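Local coordinates for xylanase and alpha-amylase inhibitor protein (Scadoxus multiflorus, PDB 3MU7) that probably inhibits xylanases and alpha-amylases, on a TIM-barrel scaffold of the glycosyl hydrolase family 18 type, at residues 27-32 and 69-74; 9-14 and 32-37. One frame throughout, in Å; residues are numbered along the deposited sequence.

Contact 1: 27-32 and 69-74; sequences YAYVII and KVLLSI
Lys-69 N donates to Ala-28 O in the first of five backbone hydrogen bonds that join strands 29-32 and 69-74 in parallel register. Val-30 and Ile-32 each donate an N-H to the neighbouring strand and accept one at the carbonyl O, and the last rung, Ser-73 N to Ile-32 O, measures 2.8 Å. Supplementary CA-H...O contacts, such as Tyr-29 CA to Lys-69 O at 3.3 Å, accompany the rungs.

Apolar packing follows the same register. On one face Tyr-29 and Lys-69 run side by side, ring carbon CE1 of Tyr-29 lying 3.8 Å from CD of the extended lysine chain. With CG anti to its carbonyl carbon (chi1 -69°), Tyr-29 also brings CD1 to 4.0 Å from Leu-71 CD1, while Ile-31 presents CG2 at 3.6 Å from Ser-73 CB. On the other face lie the beta-branched residues Ile-32 and Val-70, well suited to extended backbone; Ile-32 CD1 meets Val-70 CG1 at 3.6 Å.

The polar ends are joined by water: one molecule, in the plane of the tyrosine ring at its edge, lies 2.7 Å from Tyr-29 OH and accepts from Lys-69 NZ. Were Tyr-29 an alanine, the Lys-69 chain and Leu-71 CD1 would probably lose the ring they pack against, and the water its hydroxyl partner.

Small Ser-73 turns its OG to Asp-122 on strand 120-125. Strand 5-9 flanks 29-32 on its other edge, the succession of neighbouring parallel strands that builds a TIM barrel.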
loop_
_atom_site.group_PDB
_atom_site.type_symbol
_atom_site.label_atom_id
_atom_site.label_comp_id
_atom_site.label_asym_id
_atom_site.label_seq_id
_atom_site.Cartn_x
_atom_site.Cartn_y
_atom_site.Cartn_z
ATOM N N TYR A 27 -3.491 -0.956 13.327
ATOM C CA TYR A 27 -3.458 -0.482 11.946
ATOM C C TYR A 27 -4.667 0.341 11.553
ATOM O O TYR A 27 -5.802 -0.020 11.872
ATOM C CB TYR A 27 -3.345 -1.671 10.991
ATOM C CG TYR A 27 -2.310 -2.692 11.385
ATOM C CD1 TYR A 27 -2.695 -3.970 11.787
ATOM C CD2 TYR A 27 -0.954 -2.382 11.377
ATOM C CE1 TYR A 27 -1.760 -4.909 12.147
ATOM C CE2 TYR A 27 -0.007 -3.321 11.726
ATOM C CZ TYR A 27 -0.419 -4.587 12.115
ATOM O OH TYR A 27 0.487 -5.553 12.471
ATOM N N ALA A 28 -4.415 1.421 10.823
ATOM C CA ALA A 28 -5.464 2.243 10.239
ATOM C C ALA A 28 -5.823 1.764 8.829
ATOM O O ALA A 28 -6.947 1.953 8.376
ATOM C CB ALA A 28 -5.025 3.700 10.210
ATOM N N TYR A 29 -4.850 1.172 8.137
ATOM C CA TYR A 29 -5.036 0.636 6.791
ATOM C C TYR A 29 -4.422 -0.742 6.748
ATOM O O TYR A 29 -3.304 -0.943 7.244
ATOM C CB TYR A 29 -4.267 1.437 5.746
ATOM C CG TYR A 29 -4.721 2.832 5.443
ATOM C CD1 TYR A 29 -5.620 3.076 4.404
ATOM C CD2 TYR A 29 -4.196 3.922 6.131
ATOM C CE1 TYR A 29 -6.021 4.371 4.082
ATOM C CE2 TYR A 29 -4.593 5.225 5.818
ATOM C CZ TYR A 29 -5.503 5.436 4.794
ATOM O OH TYR A 29 -5.898 6.719 4.486
ATOM N N VAL A 30 -5.127 -1.670 6.109
ATOM C CA VAL A 30 -4.562 -2.966 5.743
ATOM C C VAL A 30 -4.654 -3.078 4.230
ATOM O O VAL A 30 -5.717 -2.862 3.643
ATOM C CB VAL A 30 -5.257 -4.146 6.455
ATOM C CG1 VAL A 30 -4.681 -5.459 5.970
ATOM C CG2 VAL A 30 -5.058 -4.046 7.950
ATOM N N ILE A 31 -3.513 -3.368 3.611
ATOM C CA ILE A 31 -3.401 -3.363 2.171
ATOM C C ILE A 31 -3.190 -4.798 1.706
ATOM O O ILE A 31 -2.137 -5.400 1.944
ATOM C CB ILE A 31 -2.218 -2.490 1.695
ATOM C CG1 ILE A 31 -2.224 -1.112 2.376
ATOM C CG2 ILE A 31 -2.240 -2.384 0.177
ATOM C CD1 ILE A 31 -0.878 -0.390 2.296
ATOM N N ILE A 32 -4.210 -5.353 1.061
ATOM C CA ILE A 32 -4.126 -6.715 0.544
ATOM C C ILE A 32 -3.291 -6.728 -0.734
ATOM O O ILE A 32 -3.646 -6.053 -1.710
ATOM C CB ILE A 32 -5.529 -7.289 0.245
ATOM C CG1 ILE A 32 -6.407 -7.317 1.503
ATOM C CG2 ILE A 32 -5.402 -8.689 -0.367
ATOM C CD1 ILE A 32 -7.877 -7.508 1.199
ATOM N N LYS A 69 -9.446 0.644 7.232
ATOM C CA LYS A 69 -9.634 0.714 5.787
ATOM C C LYS A 69 -8.863 -0.412 5.116
ATOM O O LYS A 69 -7.713 -0.691 5.471
ATOM C CB LYS A 69 -9.182 2.067 5.246
ATOM C CG LYS A 69 -10.074 3.230 5.675
ATOM C CD LYS A 69 -9.663 4.540 5.026
ATOM C CE LYS A 69 -10.769 5.583 5.157
ATOM N NZ LYS A 69 -10.377 6.888 4.555
ATOM N N VAL A 70 -9.509 -1.059 4.154
ATOM C CA VAL A 70 -8.925 -2.198 3.459
ATOM C C VAL A 70 -8.782 -1.868 1.982
ATOM O O VAL A 70 -9.771 -1.551 1.307
ATOM C CB VAL A 70 -9.783 -3.468 3.631
ATOM C CG1 VAL A 70 -9.103 -4.650 2.977
ATOM C CG2 VAL A 70 -10.033 -3.760 5.112
ATOM N N LEU A 71 -7.550 -1.943 1.490
ATOM C CA LEU A 71 -7.235 -1.618 0.095
ATOM C C LEU A 71 -6.767 -2.859 -0.625
ATOM O O LEU A 71 -6.274 -3.801 0.002
ATOM C CB LEU A 71 -6.128 -0.567 0.017
ATOM C CG LEU A 71 -6.240 0.678 0.892
ATOM C CD1 LEU A 71 -5.004 1.556 0.725
ATOM C CD2 LEU A 71 -7.486 1.461 0.598
ATOM N N LEU A 72 -6.930 -2.866 -1.945
ATOM C CA LEU A 72 -6.286 -3.855 -2.793
ATOM C C LEU A 72 -5.111 -3.200 -3.486
ATOM O O LEU A 72 -5.236 -2.121 -4.083
ATOM C CB LEU A 72 -7.239 -4.396 -3.861
ATOM C CG LEU A 72 -6.642 -5.350 -4.907
ATOM C CD1 LEU A 72 -6.155 -6.654 -4.271
ATOM C CD2 LEU A 72 -7.640 -5.627 -6.021
ATOM N N SER A 73 -3.964 -3.857 -3.407
ATOM C CA SER A 73 -2.768 -3.378 -4.073
ATOM C C SER A 73 -2.574 -4.050 -5.427
ATOM O O SER A 73 -2.617 -5.286 -5.537
ATOM C CB SER A 73 -1.554 -3.611 -3.186
ATOM O OG SER A 73 -0.401 -2.987 -3.721
ATOM N N ILE A 74 -2.359 -3.224 -6.448
ATOM C CA ILE A 74 -2.047 -3.700 -7.790
ATOM C C ILE A 74 -0.541 -3.658 -8.018
ATOM O O ILE A 74 0.162 -2.755 -7.526
ATOM C CB ILE A 74 -2.817 -2.923 -8.893
ATOM C CG1 ILE A 74 -2.445 -1.434 -8.896
ATOM C CG2 ILE A 74 -4.328 -3.127 -8.720
ATOM C CD1 ILE A 74 -3.003 -0.673 -10.087
HETATM O O HOH W 1 -7.896 7.049 2.709
#

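Contact 2: 9-14 and 32-37; sequences WGQSFD and IGFLNT
Trp-9 O is gripped by two N-H groups. Gly-33 N donates from 2.9 Å in a nearly straight bond (168° at the hydrogen), and Gln-11 NE2 adds a weak, more bent one. Ile-32 CA lies 3.4 Å from the same Trp-9 O, a CA-H...O contact. The glutamine amide curls back because its chain bends at chi2 (67°). From there NE2 also donates to a water that in turn donates to Gly-33 O, 2.8 Å away, so a long amide suits position 11.

This is where strand 5-9 of the TIM barrel ends beside 29-37: after the Trp-9/Ile-32 bridge, the chain of 10-14 leaves the sheet as a loop. Gly-10 has a positive phi, and a side chain there would collide with Gly-33 O. At Gly-33 a CB would likewise clash with the ring of Phe-34, which follows a cis peptide bond.

Trp-9 CE3 lies 4.3 Å from Ile-32 CG1, a loose apolar contact, and the indole stacks on His-51 while its NE1 bonds to Arg-16 O. Phe-34 CE2 lies 3.8 Å from Gln-11 NE2, the ring and amide planes 60° apart.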
loop_
_atom_site.group_PDB
_atom_site.type_symbol
_atom_site.label_atom_id
_atom_site.label_comp_id
_atom_site.label_asym_id
_atom_site.label_seq_id
_atom_site.Cartn_x
_atom_site.Cartn_y
_atom_site.Cartn_z
ATOM N N TRP A 9 -0.737 -6.924 3.848
ATOM C CA TRP A 9 -1.205 -8.248 4.240
ATOM C C TRP A 9 -1.311 -9.094 2.974
ATOM O O TRP A 9 -1.540 -8.557 1.884
ATOM C CB TRP A 9 -2.569 -8.143 4.940
ATOM C CG TRP A 9 -3.057 -9.457 5.462
ATOM C CD1 TRP A 9 -2.841 -9.965 6.707
ATOM C CD2 TRP A 9 -3.807 -10.447 4.744
ATOM N NE1 TRP A 9 -3.422 -11.211 6.816
ATOM C CE2 TRP A 9 -4.011 -11.531 5.624
ATOM C CE3 TRP A 9 -4.341 -10.517 3.451
ATOM C CZ2 TRP A 9 -4.709 -12.682 5.249
ATOM C CZ3 TRP A 9 -5.035 -11.666 3.076
ATOM C CH2 TRP A 9 -5.216 -12.728 3.979
ATOM N N GLY A 10 -1.125 -10.407 3.105
ATOM C CA GLY A 10 -1.341 -11.321 1.988
ATOM C C GLY A 10 -0.092 -12.009 1.481
ATOM O O GLY A 10 -0.153 -12.741 0.496
ATOM N N GLN A 11 1.029 -11.776 2.166
ATOM C CA GLN A 11 2.357 -12.202 1.719
ATOM C C GLN A 11 2.781 -13.608 2.136
ATOM O O GLN A 11 3.834 -14.068 1.707
ATOM C CB GLN A 11 3.418 -11.182 2.167
ATOM C CG GLN A 11 3.328 -9.832 1.449
ATOM C CD GLN A 11 2.065 -9.045 1.799
ATOM O OE1 GLN A 11 1.803 -8.756 2.969
ATOM N NE2 GLN A 11 1.296 -8.675 0.783
ATOM N N SER A 12 1.982 -14.298 2.948
ATOM C CA SER A 12 2.339 -15.661 3.339
ATOM C C SER A 12 1.112 -16.483 3.637
ATOM O O SER A 12 0.252 -16.069 4.413
ATOM C CB SER A 12 3.244 -15.676 4.572
ATOM O OG SER A 12 3.610 -17.017 4.884
ATOM N N PHE A 13 1.058 -17.689 3.085
ATOM C CA PHE A 13 -0.059 -18.575 3.356
ATOM C C PHE A 13 -0.284 -18.790 4.853
ATOM O O PHE A 13 -1.423 -18.948 5.294
ATOM C CB PHE A 13 0.150 -19.919 2.658
ATOM C CG PHE A 13 -1.011 -20.862 2.810
ATOM C CD1 PHE A 13 -2.200 -20.625 2.131
ATOM C CD2 PHE A 13 -0.918 -21.986 3.631
ATOM C CE1 PHE A 13 -3.282 -21.502 2.255
ATOM C CE2 PHE A 13 -1.995 -22.857 3.766
ATOM C CZ PHE A 13 -3.175 -22.619 3.080
ATOM N N ASP A 14 0.799 -18.814 5.624
ATOM C CA ASP A 14 0.701 -19.128 7.046
ATOM C C ASP A 14 0.631 -17.907 7.945
ATOM O O ASP A 14 0.750 -18.036 9.160
ATOM C CB ASP A 14 1.850 -20.033 7.465
ATOM C CG ASP A 14 1.875 -21.307 6.670
ATOM O OD1 ASP A 14 0.864 -22.031 6.680
ATOM O OD2 ASP A 14 2.886 -21.557 5.995
ATOM N N ILE A 32 -4.210 -5.353 1.061
ATOM C CA ILE A 32 -4.126 -6.715 0.544
ATOM C C ILE A 32 -3.291 -6.728 -0.734
ATOM O O ILE A 32 -3.646 -6.053 -1.710
ATOM C CB ILE A 32 -5.529 -7.289 0.245
ATOM C CG1 ILE A 32 -6.407 -7.317 1.503
ATOM C CG2 ILE A 32 -5.402 -8.689 -0.367
ATOM C CD1 ILE A 32 -7.877 -7.508 1.199
ATOM N N GLY A 33 -2.185 -7.470 -0.730
ATOM C CA GLY A 33 -1.354 -7.587 -1.927
ATOM C C GLY A 33 -1.314 -9.026 -2.407
ATOM O O GLY A 33 -1.201 -9.927 -1.581
ATOM N N PHE A 34 -1.400 -9.291 -3.716
ATOM C CA PHE A 34 -1.424 -8.311 -4.812
ATOM C C PHE A 34 -2.239 -8.834 -5.979
ATOM O O PHE A 34 -2.299 -10.052 -6.220
ATOM C CB PHE A 34 -0.005 -8.063 -5.353
ATOM C CG PHE A 34 0.894 -7.395 -4.369
ATOM C CD1 PHE A 34 0.886 -6.012 -4.233
ATOM C CD2 PHE A 34 1.715 -8.152 -3.541
ATOM C CE1 PHE A 34 1.692 -5.390 -3.289
ATOM C CE2 PHE A 34 2.516 -7.543 -2.590
ATOM C CZ PHE A 34 2.504 -6.160 -2.461
ATOM N N LEU A 35 -2.847 -7.921 -6.729
ATOM C CA LEU A 35 -3.267 -8.236 -8.091
ATOM C C LEU A 35 -2.008 -8.053 -8.931
ATOM O O LEU A 35 -1.688 -6.937 -9.366
ATOM C CB LEU A 35 -4.391 -7.314 -8.558
ATOM C CG LEU A 35 -5.051 -7.755 -9.869
ATOM C CD1 LEU A 35 -6.101 -8.827 -9.609
ATOM C CD2 LEU A 35 -5.674 -6.581 -10.609
ATOM N N ASN A 36 -1.271 -9.146 -9.111
ATOM C CA ASN A 36 0.059 -9.085 -9.703
ATOM C C ASN A 36 0.117 -9.487 -11.172
ATOM O O ASN A 36 1.203 -9.549 -11.755
ATOM C CB ASN A 36 1.029 -9.950 -8.895
ATOM C CG ASN A 36 0.860 -11.423 -9.181
ATOM O OD1 ASN A 36 -0.232 -11.885 -9.515
ATOM N ND2 ASN A 36 1.955 -12.173 -9.068
ATOM N N THR A 37 -1.049 -9.756 -11.751
ATOM C CA THR A 37 -1.152 -10.197 -13.134
ATOM C C THR A 37 -2.234 -9.387 -13.819
ATOM O O THR A 37 -3.391 -9.406 -13.399
ATOM C CB THR A 37 -1.513 -11.691 -13.199
ATOM O OG1 THR A 37 -0.555 -12.441 -12.448
ATOM C CG2 THR A 37 -1.526 -12.189 -14.637
HETATM O O HOH W 2 1.513 -10.751 -1.307
#

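Strand 29-37 is common to both contacts, and their centres lie 11 Å apart. Contact 1 pairs its first part with strand 69-76; contact 2 sets its continuation beside the end of strand 5-9 and the loop that follows. Ile-32 belongs to both. Along the chain the order is 9-14, 27-32, 32-37, 69-74, so the contacts interleave, with helix 18-23 and helix 56-65 in the connections. Backbone links tie them further: Trp-9 N lies 2.8 Å from Ile-31 O, and Leu-35 N 2.9 Å from Ser-73 O, both probable hydrogen bonds. Strand 29-37 thus sits between two parallel neighbours, joining three consecutive strands of the barrel wall.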